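Side-chain contacts in thiamine-monophosphate kinase (Stenotrophomonas maltophilia, PDB 6XEP), which probably catalyses the ATP-dependent phosphorylation of thiamine monophosphate to thiamine diphosphate, the active form of vitamin B1: residues A22-R27 and A124-D129; D28-G33 and P90-L95. One frame throughout, in Å; residues are numbered along the deposited sequence.

Interaction 1: A22-R27 and A124-D129; sequences ARTLER and ALIGGD. With NA (sodium ion), chain D.
With chi1 at -72°, Arg27 sets CG beside its own backbone N, and further bends at chi2 and chi3 fold the chain back until the guanidinium reaches Ala124 at the start of strand 124-132. There NH1 lies 3.6 Å from Ala124 CB, approaching obliquely. A small apolar methyl can sit close beside the guanidinium without competing for its N-H groups. These turn elsewhere: NE forms a salt bridge with Asp29, and NH2 bonds to the carbonyl O of Ala91. Thr24 makes the second, looser touch, its CG2 standing 4.3 Å from CG2 of Ile126, so that one branched residue presents a methyl to another. The OG1 of Thr24 is turned back to the carbonyl O of Arg21, which satisfies the buried hydroxyl within its own helix. A type I turn from Thr24 to Arg27 brings both carbonyl O atoms onto the sodium ion, each at 2.4 Å; Ile30 O and a water also bind it. The contact thus joins the C-terminal end of helix 17-24 and the turn after it to strand 124-132, outermost within this chain in the four-stranded sheet, whose neighbour is strand 89-99.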
loop_
_atom_site.group_PDB
_atom_site.type_symbol
_atom_site.label_atom_id
_atom_site.label_comp_id
_atom_site.label_asym_id
_atom_site.label_seq_id
_atom_site.Cartn_x
_atom_site.Cartn_y
_atom_site.Cartn_z
ATOM N N ALA A 22 7.793 -10.106 16.837
ATOM C CA ALA A 22 7.204 -10.470 18.117
ATOM C C ALA A 22 5.713 -10.717 17.961
ATOM O O ALA A 22 5.141 -11.593 18.629
ATOM C CB ALA A 22 7.474 -9.368 19.140
ATOM N N ARG A 23 5.085 -9.997 17.042
ATOM C CA ARG A 23 3.655 -10.116 16.814
ATOM C C ARG A 23 3.297 -11.230 15.832
ATOM O O ARG A 23 2.278 -11.900 16.022
ATOM C CB ARG A 23 3.122 -8.760 16.357
ATOM C CG ARG A 23 3.134 -7.752 17.514
ATOM C CD ARG A 23 3.187 -6.295 17.064
ATOM N NE ARG A 23 3.050 -5.421 18.231
ATOM C CZ ARG A 23 4.030 -5.149 19.093
ATOM N NH1 ARG A 23 5.242 -5.674 18.914
ATOM N NH2 ARG A 23 3.789 -4.371 20.154
ATOM N N THR A 24 4.120 -11.492 14.812
ATOM C CA THR A 24 3.820 -12.618 13.932
ATOM C C THR A 24 4.088 -13.967 14.601
ATOM O O THR A 24 3.517 -14.981 14.184
ATOM C CB THR A 24 4.630 -12.512 12.640
ATOM O OG1 THR A 24 6.030 -12.555 12.952
ATOM C CG2 THR A 24 4.296 -11.223 11.897
ATOM N N LEU A 25 4.943 -14.009 15.632
ATOM C CA LEU A 25 5.201 -15.270 16.313
ATOM C C LEU A 25 3.935 -15.814 16.963
ATOM O O LEU A 25 3.777 -17.030 17.083
ATOM C CB LEU A 25 6.310 -15.085 17.357
ATOM C CG LEU A 25 6.927 -16.343 17.970
ATOM C CD1 LEU A 25 7.612 -17.178 16.905
ATOM C CD2 LEU A 25 7.908 -16.000 19.102
ATOM N N GLU A 26 3.011 -14.935 17.357
ATOM C CA GLU A 26 1.792 -15.345 18.042
ATOM C C GLU A 26 0.586 -15.429 17.111
ATOM O O GLU A 26 -0.550 -15.475 17.593
ATOM C CB GLU A 26 1.484 -14.387 19.200
ATOM C CG GLU A 26 2.640 -14.157 20.188
ATOM C CD GLU A 26 3.158 -15.435 20.848
ATOM O OE1 GLU A 26 2.421 -16.444 20.908
ATOM O OE2 GLU A 26 4.322 -15.426 21.314
ATOM N N ARG A 27 0.804 -15.436 15.797
ATOM C CA ARG A 27 -0.267 -15.485 14.802
ATOM C C ARG A 27 -0.074 -16.748 13.977
ATOM O O ARG A 27 0.918 -16.865 13.251
ATOM C CB ARG A 27 -0.226 -14.243 13.916
ATOM C CG ARG A 27 -0.679 -12.976 14.608
ATOM C CD ARG A 27 -2.199 -12.921 14.642
ATOM N NE ARG A 27 -2.743 -12.828 13.296
ATOM C CZ ARG A 27 -3.142 -11.694 12.734
ATOM N NH1 ARG A 27 -3.060 -10.544 13.403
ATOM N NH2 ARG A 27 -3.615 -11.708 11.495
ATOM N N ALA A 124 -1.829 -7.190 12.025
ATOM C CA ALA A 124 -0.393 -7.444 12.057
ATOM C C ALA A 124 0.286 -6.753 10.882
ATOM O O ALA A 124 -0.064 -7.001 9.724
ATOM C CB ALA A 124 -0.112 -8.944 12.029
ATOM N N LEU A 125 1.269 -5.896 11.183
ATOM C CA LEU A 125 2.138 -5.352 10.143
ATOM C C LEU A 125 3.002 -6.484 9.594
ATOM O O LEU A 125 3.732 -7.121 10.355
ATOM C CB LEU A 125 3.002 -4.230 10.722
ATOM C CG LEU A 125 4.021 -3.548 9.804
ATOM C CD1 LEU A 125 3.360 -2.894 8.581
ATOM C CD2 LEU A 125 4.779 -2.488 10.601
ATOM N N ILE A 126 2.927 -6.762 8.289
ATOM C CA ILE A 126 3.649 -7.907 7.744
ATOM C C ILE A 126 4.625 -7.541 6.638
ATOM O O ILE A 126 5.285 -8.435 6.101
ATOM C CB ILE A 126 2.691 -9.029 7.272
ATOM C CG1 ILE A 126 1.559 -8.498 6.370
ATOM C CG2 ILE A 126 2.112 -9.782 8.500
ATOM C CD1 ILE A 126 1.981 -8.131 4.964
ATOM N N GLY A 127 4.720 -6.271 6.260
ATOM C CA GLY A 127 5.666 -5.882 5.231
ATOM C C GLY A 127 5.548 -4.403 4.926
ATOM O O GLY A 127 4.806 -3.666 5.582
ATOM N N GLY A 128 6.282 -3.984 3.914
ATOM C CA GLY A 128 6.166 -2.621 3.425
ATOM C C GLY A 128 7.499 -2.123 2.880
ATOM O O GLY A 128 8.334 -2.912 2.439
ATOM N N ASP A 129 7.681 -0.800 2.959
ATOM C CA ASP A 129 8.840 -0.125 2.382
ATOM C C ASP A 129 9.261 1.021 3.295
ATOM O O ASP A 129 8.429 1.626 3.959
ATOM C CB ASP A 129 8.503 0.418 0.977
ATOM C CG ASP A 129 9.726 0.820 0.183
ATOM O OD1 ASP A 129 10.847 0.408 0.565
ATOM O OD2 ASP A 129 9.551 1.532 -0.837
HETATM NA NA NA D . 3.307 -17.088 13.030
HETATM O O HOH W 1 6.039 -16.728 12.511
#

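Interaction 2: D28-G33 and P90-L95; sequences DDILLG and PAWCTL. With NA (sodium ion), chain D.
Asp29 and Trp92 meet at the edge of the indole, where the short strand 30-31 and the residue before it pack on strand 89-99 of the PurM-like N-terminal domain. Trp92 belongs to a classic beta bulge: it and Ala91 both face Met142 on the antiparallel strand 136-145. Ala91 CB lies over the centre of the indole, 3.7 Å above its plane, consistent with both residues facing the same way at the bulge, so a small residue directly before the tryptophan fits well.

The indole directs its NE1-H edge at segment 28-33. NE1 donates to Asp29 OD2 over 2.9 Å, with a bent N-H...O angle of 143°. The carboxylate and ring planes are 29° apart, and the donor meets OD2 from above the carboxylate plane, 40° out of it. CG of Asp29, set between the backbone N and the carbonyl carbon, carries the carboxylate to the indole edge. An acid suits this place because its carboxylate is shared between the indole and the guanidinium of Arg27, whose positive charge would be expected to favour the ionised form.

Ile30 touches the same edge beside NE1, at CD1 of the ring. Its side chain and the indole run past each other in opposite directions, and Ile30 CD1 comes near the ring plane, 3.7 Å from Trp92 CD1. A branched aliphatic chain suits this buried place, where Ala124 and Ile126 of strand 124-132 and Leu41 also pack on it. Trp92 also packs on Leu49 of the second subunit, so the indole touches both the short strand and the dimer partner.

On the backbone side, Ile30 O coordinates the sodium ion at 2.3 Å. A water on the same ion accepts a hydrogen bond from Leu32 N at 3.2 Å.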
loop_
_atom_site.group_PDB
_atom_site.type_symbol
_atom_site.label_atom_id
_atom_site.label_comp_id
_atom_site.label_asym_id
_atom_site.label_seq_id
_atom_site.Cartn_x
_atom_site.Cartn_y
_atom_site.Cartn_z
ATOM N N ASP A 28 -1.007 -17.701 14.069
ATOM C CA ASP A 28 -0.850 -18.941 13.316
ATOM C C ASP A 28 -1.103 -18.770 11.820
ATOM O O ASP A 28 -0.808 -19.693 11.052
ATOM C CB ASP A 28 -1.780 -20.022 13.875
ATOM C CG ASP A 28 -1.415 -20.441 15.288
ATOM O OD1 ASP A 28 -0.359 -20.013 15.804
ATOM O OD2 ASP A 28 -2.199 -21.210 15.883
ATOM N N ASP A 29 -1.639 -17.626 11.385
ATOM C CA ASP A 29 -1.915 -17.364 9.973
ATOM C C ASP A 29 -0.787 -16.604 9.283
ATOM O O ASP A 29 -0.934 -16.212 8.122
ATOM C CB ASP A 29 -3.220 -16.574 9.815
ATOM C CG ASP A 29 -3.201 -15.268 10.585
ATOM O OD1 ASP A 29 -2.764 -15.280 11.757
ATOM O OD2 ASP A 29 -3.625 -14.240 10.023
ATOM N N ILE A 30 0.327 -16.376 9.970
ATOM C CA ILE A 30 1.447 -15.616 9.427
ATOM C C ILE A 30 2.713 -16.423 9.653
ATOM O O ILE A 30 3.052 -16.740 10.800
ATOM C CB ILE A 30 1.583 -14.246 10.094
ATOM C CG1 ILE A 30 0.254 -13.486 10.051
ATOM C CG2 ILE A 30 2.739 -13.464 9.473
ATOM C CD1 ILE A 30 0.308 -12.169 10.728
ATOM N N LEU A 31 3.414 -16.739 8.581
ATOM C CA LEU A 31 4.688 -17.446 8.661
ATOM C C LEU A 31 5.778 -16.413 8.398
ATOM O O LEU A 31 5.903 -15.917 7.275
ATOM C CB LEU A 31 4.727 -18.583 7.647
ATOM C CG LEU A 31 5.659 -19.766 7.841
ATOM C CD1 LEU A 31 5.308 -20.506 9.127
ATOM C CD2 LEU A 31 5.565 -20.697 6.628
ATOM N N LEU A 32 6.546 -16.067 9.434
ATOM C CA LEU A 32 7.609 -15.065 9.290
ATOM C C LEU A 32 8.722 -15.412 10.288
ATOM O O LEU A 32 8.688 -14.998 11.448
ATOM C CB LEU A 32 7.095 -13.653 9.506
ATOM C CG LEU A 32 8.178 -12.580 9.362
ATOM C CD1 LEU A 32 8.818 -12.648 7.966
ATOM C CD2 LEU A 32 7.637 -11.182 9.650
ATOM N N GLY A 33 9.694 -16.154 9.824
ATOM C CA GLY A 33 10.776 -16.566 10.693
ATOM C C GLY A 33 11.878 -15.535 10.776
ATOM O O GLY A 33 11.902 -14.546 10.039
ATOM N N PRO A 90 -10.064 -6.909 10.707
ATOM C CA PRO A 90 -8.677 -6.641 10.296
ATOM C C PRO A 90 -7.777 -7.856 10.489
ATOM O O PRO A 90 -7.920 -8.622 11.447
ATOM C CB PRO A 90 -8.243 -5.488 11.214
ATOM C CG PRO A 90 -9.501 -4.862 11.692
ATOM C CD PRO A 90 -10.514 -5.979 11.758
ATOM N N ALA A 91 -6.853 -8.031 9.544
ATOM C CA ALA A 91 -5.951 -9.174 9.533
ATOM C C ALA A 91 -4.504 -8.709 9.437
ATOM O O ALA A 91 -3.720 -8.914 10.369
ATOM C CB ALA A 91 -6.287 -10.112 8.368
ATOM N N TRP A 92 -4.145 -8.091 8.314
ATOM C CA TRP A 92 -2.756 -7.769 8.015
ATOM C C TRP A 92 -2.661 -6.360 7.437
ATOM O O TRP A 92 -3.632 -5.812 6.904
ATOM C CB TRP A 92 -2.148 -8.766 7.022
ATOM C CG TRP A 92 -2.544 -10.190 7.232
ATOM C CD1 TRP A 92 -2.206 -10.981 8.292
ATOM C CD2 TRP A 92 -3.303 -11.022 6.340
ATOM N NE1 TRP A 92 -2.720 -12.247 8.128
ATOM C CE2 TRP A 92 -3.408 -12.295 6.946
ATOM C CE3 TRP A 92 -3.919 -10.811 5.106
ATOM C CZ2 TRP A 92 -4.096 -13.355 6.355
ATOM C CZ3 TRP A 92 -4.606 -11.870 4.511
ATOM C CH2 TRP A 92 -4.692 -13.122 5.146
ATOM N N CYS A 93 -1.471 -5.767 7.527
ATOM C CA CYS A 93 -1.272 -4.495 6.842
ATOM C C CYS A 93 0.171 -4.338 6.389
ATOM O O CYS A 93 1.082 -5.030 6.858
ATOM C CB CYS A 93 -1.688 -3.311 7.722
ATOM S SG CYS A 93 -0.758 -3.152 9.218
ATOM N N THR A 94 0.367 -3.414 5.449
ATOM C CA THR A 94 1.699 -3.007 5.018
ATOM C C THR A 94 1.859 -1.521 5.281
ATOM O O THR A 94 0.885 -0.777 5.392
ATOM C CB THR A 94 1.951 -3.275 3.534
ATOM O OG1 THR A 94 0.993 -2.557 2.758
ATOM C CG2 THR A 94 1.877 -4.788 3.224
ATOM N N LEU A 95 3.109 -1.100 5.395
ATOM C CA LEU A 95 3.426 0.291 5.691
ATOM C C LEU A 95 4.543 0.721 4.766
ATOM O O LEU A 95 5.611 0.110 4.776
ATOM C CB LEU A 95 3.859 0.437 7.146
ATOM C CG LEU A 95 4.442 1.761 7.604
ATOM C CD1 LEU A 95 3.376 2.842 7.574
ATOM C CD2 LEU A 95 4.979 1.549 8.994
HETATM NA NA NA D . 3.307 -17.088 13.030
HETATM O O HOH W 1 6.039 -16.728 12.511
#

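From the N terminus, the chain leaves helix 17-24, passes through the turn at residues 24-27 and enters strand 30-31. Interaction 2 closes first, when strand 89-99 returns to segment 28-33 after 56 intervening residues. Interaction 1 closes later, at strand 124-132, and its longer loop encloses that of interaction 2, so the two are nested. Their centres are only 5 Å apart. They meet on adjacent parallel strands of one sheet, where Ala124 O and Cys93 N lie 2.9 Å apart, probably hydrogen-bonded. One sodium ion and its water are common to both, linking the helix end and the short strand that together pack against this sheet.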